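Local coordinates for uncharacterized protein (Bacteroides ovatus, PDB 3P02) that is of unknown function but pairs an N-terminal region of the E-set clan with a C-terminal BT_3044-like region built largely of antiparallel beta strands, at residues Phe194-Gln199 / Asn209-Leu214; Ile272-Val277 / Tyr289-Gly294. One frame throughout, in Å; residues are numbered along the deposited sequence.

Contact 1. Residues Phe194-Gln199 / Asn209-Leu214. With EDO (1,2-ethanediol), chain D.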
# COMPACT_ATOMS: atom_id res chain seq x y z
N PHE A 194 -7.57 -4.83 -7.67
CA PHE A 194 -7.62 -6.29 -7.69
C PHE A 194 -7.56 -6.79 -6.27
O PHE A 194 -7.03 -6.12 -5.38
CB PHE A 194 -6.50 -6.94 -8.51
CG PHE A 194 -5.11 -6.68 -8.00
CD1 PHE A 194 -4.53 -7.52 -7.04
CD2 PHE A 194 -4.35 -5.63 -8.52
CE1 PHE A 194 -3.21 -7.30 -6.60
CE2 PHE A 194 -3.04 -5.40 -8.06
CZ PHE A 194 -2.48 -6.24 -7.11
N PHE A 195 -8.11 -7.97 -6.05
CA PHE A 195 -7.97 -8.67 -4.79
C PHE A 195 -7.49 -10.05 -5.18
O PHE A 195 -7.43 -10.37 -6.38
CB PHE A 195 -9.27 -8.68 -3.98
CG PHE A 195 -10.41 -9.48 -4.58
CD1 PHE A 195 -11.23 -8.92 -5.57
CD2 PHE A 195 -10.64 -10.79 -4.18
CE1 PHE A 195 -12.24 -9.69 -6.18
CE2 PHE A 195 -11.70 -11.54 -4.75
CZ PHE A 195 -12.48 -10.97 -5.74
N TYR A 196 -7.20 -10.90 -4.20
CA TYR A 196 -6.78 -12.26 -4.51
C TYR A 196 -7.88 -13.27 -4.15
O TYR A 196 -8.41 -13.23 -3.04
CB TYR A 196 -5.51 -12.65 -3.73
CG TYR A 196 -4.33 -11.72 -3.95
CD1 TYR A 196 -3.69 -11.65 -5.19
CD2 TYR A 196 -3.86 -10.91 -2.92
CE1 TYR A 196 -2.61 -10.78 -5.39
CE2 TYR A 196 -2.75 -10.08 -3.10
CZ TYR A 196 -2.14 -10.02 -4.34
OH TYR A 196 -1.06 -9.18 -4.48
N ALA A 197 -8.15 -14.20 -5.06
CA ALA A 197 -9.06 -15.28 -4.78
C ALA A 197 -8.40 -16.33 -3.85
O ALA A 197 -7.17 -16.32 -3.67
CB ALA A 197 -9.47 -15.96 -6.10
N GLY A 198 -9.22 -17.24 -3.30
CA GLY A 198 -8.70 -18.38 -2.53
C GLY A 198 -7.89 -18.11 -1.29
O GLY A 198 -6.93 -18.84 -1.00
N GLN A 199 -8.28 -17.07 -0.55
CA GLN A 199 -7.67 -16.65 0.73
C GLN A 199 -6.25 -16.11 0.58
O GLN A 199 -5.58 -15.85 1.58
CB GLN A 199 -7.71 -17.77 1.78
CG GLN A 199 -9.07 -17.93 2.39
CD GLN A 199 -9.02 -18.74 3.65
OE1 GLN A 199 -8.50 -19.86 3.67
NE2 GLN A 199 -9.60 -18.21 4.72
N ASN A 209 -0.97 -15.44 -9.11
CA ASN A 209 -1.80 -16.41 -9.85
C ASN A 209 -3.29 -16.28 -9.56
O ASN A 209 -4.10 -16.84 -10.31
CB ASN A 209 -1.39 -17.82 -9.45
CG ASN A 209 0.04 -18.11 -9.76
OD1 ASN A 209 0.56 -17.65 -10.78
ND2 ASN A 209 0.65 -18.97 -8.97
N TYR A 210 -3.65 -15.63 -8.42
CA TYR A 210 -5.03 -15.58 -7.93
C TYR A 210 -5.63 -14.18 -8.01
O TYR A 210 -6.67 -13.93 -7.42
CB TYR A 210 -5.07 -16.14 -6.48
CG TYR A 210 -4.74 -17.62 -6.52
CD1 TYR A 210 -5.71 -18.55 -6.89
CD2 TYR A 210 -3.43 -18.07 -6.33
CE1 TYR A 210 -5.39 -19.88 -7.10
CE2 TYR A 210 -3.10 -19.42 -6.53
CZ TYR A 210 -4.09 -20.32 -6.89
OH TYR A 210 -3.77 -21.64 -7.10
N LYS A 211 -5.00 -13.29 -8.75
CA LYS A 211 -5.52 -11.93 -8.91
C LYS A 211 -6.87 -11.88 -9.64
O LYS A 211 -7.03 -12.45 -10.74
CB LYS A 211 -4.51 -11.08 -9.69
CG LYS A 211 -3.29 -10.69 -8.85
CD LYS A 211 -2.18 -10.05 -9.69
CE LYS A 211 -2.58 -8.70 -10.24
NZ LYS A 211 -1.56 -8.15 -11.18
N VAL A 212 -7.83 -11.19 -9.03
CA VAL A 212 -9.15 -10.96 -9.61
C VAL A 212 -9.34 -9.45 -9.67
O VAL A 212 -9.23 -8.78 -8.64
CB VAL A 212 -10.28 -11.65 -8.82
CG1 VAL A 212 -11.64 -11.28 -9.43
CG2 VAL A 212 -10.08 -13.17 -8.82
N PHE A 213 -9.57 -8.94 -10.88
CA PHE A 213 -9.70 -7.51 -11.10
C PHE A 213 -11.14 -7.07 -11.01
O PHE A 213 -12.04 -7.79 -11.44
CB PHE A 213 -9.14 -7.15 -12.48
CG PHE A 213 -7.66 -7.37 -12.67
CD1 PHE A 213 -7.17 -8.63 -13.03
CD2 PHE A 213 -6.75 -6.35 -12.44
CE1 PHE A 213 -5.78 -8.86 -13.14
CE2 PHE A 213 -5.37 -6.57 -12.57
CZ PHE A 213 -4.90 -7.82 -12.93
N LEU A 214 -11.33 -5.86 -10.47
CA LEU A 214 -12.63 -5.19 -10.37
C LEU A 214 -12.52 -3.82 -10.93
O LEU A 214 -11.57 -3.09 -10.58
CB LEU A 214 -13.12 -5.07 -8.90
CG LEU A 214 -13.48 -6.40 -8.22
CD1 LEU A 214 -13.56 -6.22 -6.68
CD2 LEU A 214 -14.80 -6.97 -8.80
C1 EDO D . -7.24 -22.02 0.11
O1 EDO D . -6.36 -20.91 0.36
C2 EDO D . -8.63 -21.73 0.68
O2 EDO D . -8.63 -21.96 2.09

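Contact 2. Residues Ile272-Val277 / Tyr289-Gly294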
# COMPACT_ATOMS: atom_id res chain seq x y z
N ILE A 272 -21.16 -10.66 -6.69
CA ILE A 272 -19.93 -11.38 -7.06
C ILE A 272 -20.29 -12.86 -7.05
O ILE A 272 -20.86 -13.34 -6.07
CB ILE A 272 -18.77 -11.08 -6.09
CG1 ILE A 272 -18.46 -9.56 -6.10
CG2 ILE A 272 -17.52 -11.90 -6.49
CD1 ILE A 272 -17.45 -9.14 -4.92
N ASP A 273 -19.94 -13.57 -8.11
CA ASP A 273 -20.21 -15.02 -8.18
C ASP A 273 -19.31 -15.59 -9.25
O ASP A 273 -19.56 -15.41 -10.44
CB ASP A 273 -21.69 -15.31 -8.48
CG ASP A 273 -22.09 -16.78 -8.40
OD1 ASP A 273 -21.19 -17.65 -8.41
OD2 ASP A 273 -23.30 -17.05 -8.32
N PHE A 274 -18.21 -16.25 -8.83
CA PHE A 274 -17.32 -16.83 -9.83
C PHE A 274 -16.69 -18.10 -9.38
O PHE A 274 -16.30 -18.24 -8.21
CB PHE A 274 -16.21 -15.84 -10.27
CG PHE A 274 -15.26 -15.40 -9.16
CD1 PHE A 274 -14.12 -16.16 -8.87
CD2 PHE A 274 -15.52 -14.28 -8.40
CE1 PHE A 274 -13.23 -15.76 -7.84
CE2 PHE A 274 -14.62 -13.87 -7.41
CZ PHE A 274 -13.49 -14.62 -7.13
N ASP A 275 -16.49 -19.00 -10.34
CA ASP A 275 -15.70 -20.20 -10.13
C ASP A 275 -14.24 -19.90 -10.42
O ASP A 275 -13.93 -19.07 -11.28
CB ASP A 275 -16.16 -21.35 -11.05
CG ASP A 275 -17.50 -21.96 -10.74
OD1 ASP A 275 -18.00 -21.78 -9.58
OD2 ASP A 275 -18.02 -22.70 -11.60
N PHE A 276 -13.34 -20.62 -9.74
CA PHE A 276 -11.91 -20.55 -10.01
C PHE A 276 -11.30 -21.81 -9.48
O PHE A 276 -11.91 -22.51 -8.66
CB PHE A 276 -11.23 -19.31 -9.40
CG PHE A 276 -11.01 -19.44 -7.92
CD1 PHE A 276 -12.04 -19.18 -7.02
CD2 PHE A 276 -9.76 -19.84 -7.42
CE1 PHE A 276 -11.84 -19.36 -5.65
CE2 PHE A 276 -9.57 -20.05 -6.06
CZ PHE A 276 -10.61 -19.79 -5.18
N VAL A 277 -10.07 -22.10 -9.92
CA VAL A 277 -9.38 -23.29 -9.50
C VAL A 277 -8.14 -22.92 -8.67
O VAL A 277 -7.39 -22.01 -9.07
CB VAL A 277 -8.99 -24.11 -10.77
CG1 VAL A 277 -8.10 -25.30 -10.42
CG2 VAL A 277 -10.22 -24.56 -11.54
N TYR A 289 -13.13 -24.31 -6.86
CA TYR A 289 -13.84 -23.49 -5.92
C TYR A 289 -14.79 -22.48 -6.58
O TYR A 289 -14.79 -22.31 -7.79
CB TYR A 289 -12.82 -22.67 -5.11
CG TYR A 289 -12.03 -23.45 -4.07
CD1 TYR A 289 -12.68 -24.11 -3.03
CD2 TYR A 289 -10.64 -23.36 -4.02
CE1 TYR A 289 -11.97 -24.71 -1.99
CE2 TYR A 289 -9.91 -23.99 -3.00
CZ TYR A 289 -10.58 -24.62 -1.96
OH TYR A 289 -9.87 -25.30 -0.99
N ASN A 290 -15.50 -21.76 -5.73
CA ASN A 290 -16.39 -20.68 -6.11
C ASN A 290 -16.38 -19.63 -5.01
O ASN A 290 -16.31 -19.99 -3.83
CB ASN A 290 -17.83 -21.20 -6.31
CG ASN A 290 -18.83 -20.07 -6.56
OD1 ASN A 290 -19.39 -19.47 -5.61
ND2 ASN A 290 -19.14 -19.80 -7.81
N MSE A 291 -16.43 -18.36 -5.38
CA MSE A 291 -16.60 -17.28 -4.39
C MSE A 291 -17.86 -16.55 -4.75
O MSE A 291 -18.02 -16.16 -5.90
CB MSE A 291 -15.38 -16.33 -4.36
CG MSE A 291 -14.12 -17.10 -3.97
SE MSE A 291 -12.68 -15.94 -3.50
CE MSE A 291 -13.22 -15.44 -1.77
N LYS A 292 -18.77 -16.40 -3.78
CA LYS A 292 -20.06 -15.73 -4.04
C LYS A 292 -20.43 -14.81 -2.92
O LYS A 292 -20.36 -15.18 -1.74
CB LYS A 292 -21.17 -16.80 -4.23
CG LYS A 292 -22.56 -16.23 -4.53
CD LYS A 292 -23.56 -17.35 -4.87
CE LYS A 292 -24.93 -16.80 -5.23
NZ LYS A 292 -24.92 -15.96 -6.49
N GLY A 293 -20.95 -13.66 -3.27
CA GLY A 293 -21.39 -12.74 -2.23
C GLY A 293 -21.02 -11.31 -2.55
O GLY A 293 -21.16 -10.87 -3.69
N GLY A 294 -20.55 -10.61 -1.54
CA GLY A 294 -20.19 -9.23 -1.69
C GLY A 294 -19.10 -8.78 -0.75
O GLY A 294 -18.56 -9.58 0.03
O HOH W 1 -23.57 -13.06 -5.64

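Contact 1. Residues Phe194-Gln199 / Asn209-Leu214
Phe194-Tyr196 and Lys211-Leu214 run antiparallel as neighbouring strands, with Phe195 and Val212 as the hydrogen-bonded pair: Val212 N reaches Phe195 O at 2.8 Å. The two strands, joined by a loop, form a beta hairpin in the large antiparallel sheet of the BT_3044-like domain. One further backbone bond runs from Ala197 N to Tyr210 O, also at 2.8 Å. On one face Lys211 lies over the Phe194 ring. Its CE sits 3.7 Å from the ring centroid and almost exactly on the ring normal, a CH-pi contact. A bend at chi3 (67°) folds the lysine chain over the ring, and NZ makes a cation-pi contact over the same face. Nearer its backbone, Lys211 CG rests 3.5 Å from Tyr196 CE1. Phe213 turns a ring face to Phe194 CB, and its own ring is stacked with Trp233. Replacing Phe194 with an alanine would probably leave the Lys211 ammonium without its aromatic partner and the outer lysine chain, from CE on, less firmly placed. The other face is apolar. Val212 CB lies over the Phe195 ring, offset toward the rim, and Ala197 CB meets Val212 CG2. Phe274 of strand 262-278 packs on both Phe195 and Val212. Beside them, Leu214 CD1 touches Phe195 CD1 at 3.7 Å.

Contact 2. Residues Ile272-Val277 / Tyr289-Gly294
Asp273 and Asp275 both accept from Asn290 ND2 across this beta hairpin, made by strands 262-278 and 287-302. The bond from ND2 to Asp273 OD1 is 3.0 Å long and nearly straight (178°). The one to Asp275 OD1 is 2.9 Å and arrives on the anti side of the carboxylate. Both acceptors lie close to the amide plane, so the two bonds hold the Asn290 amide at a fixed rotation. Asp273 OD2 takes a salt bridge from Lys292 NZ at 2.7 Å, approached from above the carboxylate plane. One water donates to Ile272 O and is weakly bound by the same NZ. On the other face, Met291, a selenomethionine, lays CB over the Phe274 ring and brings CG 3.6 Å from Phe276 CE1. Its SE makes Met-aromatic contacts, both oblique, with these two rings. Paired backbone bonds at Ile272-Gly293, Phe274-Met291 and Phe276-Tyr289 set this register. Further out, Tyr244 OH binds Asp275 OD2, and Phe178 meets the Tyr289 ring edge-to-face. With CG beside the backbone N (chi1 -74°), the Tyr289 ring sits obliquely beside the Phe276 ring, and Tyr289 CB lies over that ring's face, 3.5 Å from Phe276 CE1.

Overall arrangement
Contacts 1 and 2 belong to one antiparallel sheet, and their centres are about 11 Å apart. They share the sheet but no strand: contact 1 joins 192-196 to 211-220, contact 2 joins 262-278 to 287-302. They follow each other along the chain. Contact 1 is the more buried; contact 2 is only partly buried. The two touch where Met291 SE and the Phe276 ring pack against the backbone at Ala197-Gly198, with SE 3.7 Å from Gly198 N. The remaining faces differ in chemistry. In contact 1 the lysine ammonium faces a phenylalanine ring, whereas in contact 2 a lysine is paired with a carboxylate within a polar network that includes water.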